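Local structure of pyruvate kinase (Pseudomonas aeruginosa, 6QXL) at residues M1-T6 with C336-K341. The protein probably transfers the phosphoryl group of phosphoenolpyruvate to ADP, giving pyruvate and ATP in the last step of glycolysis. Residues are numbered along the deposited sequence; the frame is centred on the assembly and turned at random.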
ATOM      1  N   MET A   1     -30.178 -10.524  -8.012  1.00103.71           N
ATOM      2  CA  MET A   1     -29.258  -9.444  -8.468  1.00105.42           C
ATOM      3  C   MET A   1     -29.708  -8.061  -8.010  1.00 98.06           C
ATOM      4  O   MET A   1     -30.903  -7.823  -7.767  1.00104.26           O
ATOM      5  CB  MET A   1     -29.061  -9.463 -10.040  1.00107.32           C
ATOM      6  CG  MET A   1     -28.469 -10.705 -10.664  1.00109.92           C
ATOM      7  SD  MET A   1     -26.710 -10.973 -11.237  1.00115.67           S
ATOM      8  CE  MET A   1     -26.656 -10.360 -12.909  1.00 98.15           C
ATOM      9  N   SER A   2     -28.771  -7.123  -7.898  1.00 83.98           N
ATOM     10  CA  SER A   2     -29.083  -5.742  -7.504  1.00 67.85           C
ATOM     11  C   SER A   2     -29.456  -4.895  -8.715  1.00 63.38           C
ATOM     12  O   SER A   2     -29.178  -5.239  -9.881  1.00 59.89           O
ATOM     13  CB  SER A   2     -27.894  -5.096  -6.815  1.00 57.76           C
ATOM     14  OG  SER A   2     -27.383  -5.889  -5.775  1.00 59.61           O
ATOM     15  N   VAL A   3     -30.072  -3.768  -8.443  1.00 59.67           N
ATOM     16  CA  VAL A   3     -30.374  -2.823  -9.484  1.00 57.50           C
ATOM     17  C   VAL A   3     -29.100  -2.379 -10.183  1.00 51.37           C
ATOM     18  O   VAL A   3     -28.105  -2.041  -9.554  1.00 57.14           O
ATOM     19  CB  VAL A   3     -31.190  -1.628  -8.931  1.00 61.53           C
ATOM     20  CG1 VAL A   3     -30.712  -1.056  -7.584  1.00 68.65           C
ATOM     21  CG2 VAL A   3     -31.372  -0.492  -9.938  1.00 58.34           C
ATOM     22  N   ARG A   4     -29.128  -2.420 -11.510  1.00 46.56           N
ATOM     23  CA  ARG A   4     -27.977  -2.019 -12.318  1.00 43.47           C
ATOM     24  C   ARG A   4     -27.607  -0.572 -12.013  1.00 39.33           C
ATOM     25  O   ARG A   4     -28.466   0.277 -11.883  1.00 36.29           O
ATOM     26  CB  ARG A   4     -28.285  -2.165 -13.805  1.00 45.41           C
ATOM     27  CG  ARG A   4     -27.340  -1.425 -14.749  1.00 48.20           C
ATOM     28  CD  ARG A   4     -27.632  -1.823 -16.185  1.00 45.22           C
ATOM     29  NE  ARG A   4     -29.019  -1.583 -16.555  1.00 36.05           N
ATOM     30  CZ  ARG A   4     -29.499  -0.444 -17.029  1.00 37.16           C
ATOM     31  NH1 ARG A   4     -28.728   0.624 -17.221  1.00 36.65           N
ATOM     32  NH2 ARG A   4     -30.795  -0.370 -17.350  1.00 43.38           N
ATOM     33  N   ARG A   5     -26.314  -0.314 -11.918  1.00 38.41           N
ATOM     34  CA  ARG A   5     -25.785   1.005 -11.644  1.00 39.24           C
ATOM     35  C   ARG A   5     -25.231   1.711 -12.860  1.00 37.70           C
ATOM     36  O   ARG A   5     -25.330   2.932 -12.966  1.00 31.48           O
ATOM     37  CB  ARG A   5     -24.692   0.914 -10.584  1.00 48.17           C
ATOM     38  CG  ARG A   5     -25.175   0.344  -9.242  1.00 47.17           C
ATOM     39  CD  ARG A   5     -23.968   0.152  -8.291  1.00 45.20           C
ATOM     40  NE  ARG A   5     -23.390   1.404  -7.808  1.00 41.01           N
ATOM     41  CZ  ARG A   5     -23.918   2.160  -6.850  1.00 41.93           C
ATOM     42  NH1 ARG A   5     -25.055   1.828  -6.259  1.00 44.65           N
ATOM     43  NH2 ARG A   5     -23.313   3.282  -6.474  1.00 44.50           N
ATOM     44  N   THR A   6     -24.613   0.968 -13.774  1.00 40.76           N
ATOM     45  CA  THR A   6     -24.040   1.573 -14.974  1.00 38.51           C
ATOM     46  C   THR A   6     -25.169   1.942 -15.916  1.00 37.20           C
ATOM     47  O   THR A   6     -26.118   1.171 -16.082  1.00 36.45           O
ATOM     48  CB  THR A   6     -23.040   0.607 -15.642  1.00 39.35           C
ATOM     49  OG1 THR A   6     -22.057   0.213 -14.671  1.00 33.87           O
ATOM     50  CG2 THR A   6     -22.349   1.273 -16.811  1.00 38.44           C
ATOM     51  N   CYS A 336     -23.745  -5.505 -17.580  1.00 42.59           N
ATOM     52  CA  CYS A 336     -23.436  -4.501 -16.567  1.00 43.48           C
ATOM     53  C   CYS A 336     -23.725  -5.043 -15.161  1.00 45.57           C
ATOM     54  O   CYS A 336     -22.898  -4.941 -14.259  1.00 45.61           O
ATOM     55  CB  CYS A 336     -24.210  -3.217 -16.827  1.00 40.02           C
ATOM     56  SG  CYS A 336     -23.618  -2.273 -18.253  1.00 37.80           S
ATOM     57  N   GLN A 337     -24.895  -5.651 -14.988  1.00 48.73           N
ATOM     58  CA  GLN A 337     -25.240  -6.200 -13.688  1.00 48.44           C
ATOM     59  C   GLN A 337     -24.228  -7.218 -13.205  1.00 42.96           C
ATOM     60  O   GLN A 337     -23.875  -7.218 -12.014  1.00 40.65           O
ATOM     61  CB  GLN A 337     -26.590  -6.860 -13.703  1.00 49.42           C
ATOM     62  CG  GLN A 337     -27.751  -5.935 -13.462  1.00 60.49           C
ATOM     63  CD  GLN A 337     -29.007  -6.810 -13.342  1.00 70.42           C
ATOM     64  OE1 GLN A 337     -29.475  -7.281 -14.372  1.00 79.58           O
ATOM     65  NE2 GLN A 337     -29.474  -7.137 -12.094  1.00 75.96           N
ATOM     66  N   GLY A 338     -23.743  -8.053 -14.118  1.00 42.21           N
ATOM     67  CA  GLY A 338     -22.790  -9.097 -13.753  1.00 45.13           C
ATOM     68  C   GLY A 338     -21.453  -8.504 -13.323  1.00 43.64           C
ATOM     69  O   GLY A 338     -20.908  -8.874 -12.292  1.00 44.82           O
ATOM     70  N   ALA A 339     -20.946  -7.554 -14.103  1.00 41.98           N
ATOM     71  CA  ALA A 339     -19.687  -6.939 -13.789  1.00 45.48           C
ATOM     72  C   ALA A 339     -19.726  -6.149 -12.473  1.00 47.36           C
ATOM     73  O   ALA A 339     -18.700  -6.025 -11.786  1.00 44.42           O
ATOM     74  CB  ALA A 339     -19.254  -6.032 -14.928  1.00 45.50           C
ATOM     75  N   GLU A 340     -20.901  -5.618 -12.123  1.00 46.88           N
ATOM     76  CA  GLU A 340     -21.037  -4.843 -10.892  1.00 48.15           C
ATOM     77  C   GLU A 340     -20.926  -5.687  -9.612  1.00 46.41           C
ATOM     78  O   GLU A 340     -20.682  -5.128  -8.550  1.00 50.15           O
ATOM     79  CB  GLU A 340     -22.336  -4.027 -10.910  1.00 46.60           C
ATOM     80  CG  GLU A 340     -22.241  -2.802 -11.810  1.00 48.80           C
ATOM     81  CD  GLU A 340     -23.588  -2.273 -12.319  1.00 47.58           C
ATOM     82  OE1 GLU A 340     -24.657  -2.589 -11.732  1.00 44.80           O
ATOM     83  OE2 GLU A 340     -23.559  -1.524 -13.329  1.00 47.51           O
ATOM     84  N   LYS A 341     -21.085  -7.008  -9.714  1.00 42.12           N
ATOM     85  CA  LYS A 341     -20.863  -7.897  -8.571  1.00 46.57           C
ATOM     86  C   LYS A 341     -19.388  -8.060  -8.190  1.00 47.77           C
ATOM     87  O   LYS A 341     -19.084  -8.455  -7.081  1.00 56.85           O
ATOM     88  CB  LYS A 341     -21.459  -9.276  -8.821  1.00 48.54           C
ATOM     89  CG  LYS A 341     -22.948  -9.274  -9.149  1.00 56.58           C
ATOM     90  CD  LYS A 341     -23.532 -10.684  -9.100  1.00 60.22           C
ATOM     91  CE  LYS A 341     -22.933 -11.657 -10.132  1.00 65.42           C
ATOM     92  NZ  LYS A 341     -23.499 -12.999  -9.904  1.00 66.65           N
TER
HETATM   93  O   HOH W   1     -25.568  -3.958  -9.596  1.00 27.46           O
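The carboxylate of Glu340 accepts from the backbone of Arg5 and Thr6, both N-H donors lying out of its plane, by 33° and 36°. Arg5 N reaches OE1 on the syn side at 2.8 Å, whereas Thr6 N approaches OE2 from above the plane. On the anti side of OE2, closer to the plane, the hydroxyl of Thr6 donates a bond, OG1 to OE2 2.7 Å. With chi1 at -55°, Thr6 OG1 lies beside its own backbone N, which lets amide and hydroxyl grip one oxygen together. A water spans from Glu340 OE1 to Val3 O.

The amide of Gln337 meets the loop nearer its start: NE2 gives its hydrogen to Ser2 O at 2.9 Å, each group tilted out of the other's plane. Between these two polar grips the contact is aliphatic. Arg4 lays CB against Gln337 CG and CD against Cys336 CB, both at 3.8 Å, while its guanidinium edge holds Thr6 O through NH1, in plane, and salt-bridges Asp31. Thr6 CB also rests on Cys336 SG, 3.9 Å away. Poorly ordered Met1 crosses Lys341 at about a right angle, SD near CD; the ammonium of Lys341 pairs with Glu259 of the second subunit.

The example illustrates how one carboxylate can gather several donors of a segment without regular structure: helix 325-340, after the eighth barrel strand, fastens the lead-in to strand 7-11, the first, and so ties the start of the TIM-barrel sequence to its end. Three protein donors, two from the backbone, and a water on Glu340 would probably favour its ionised form.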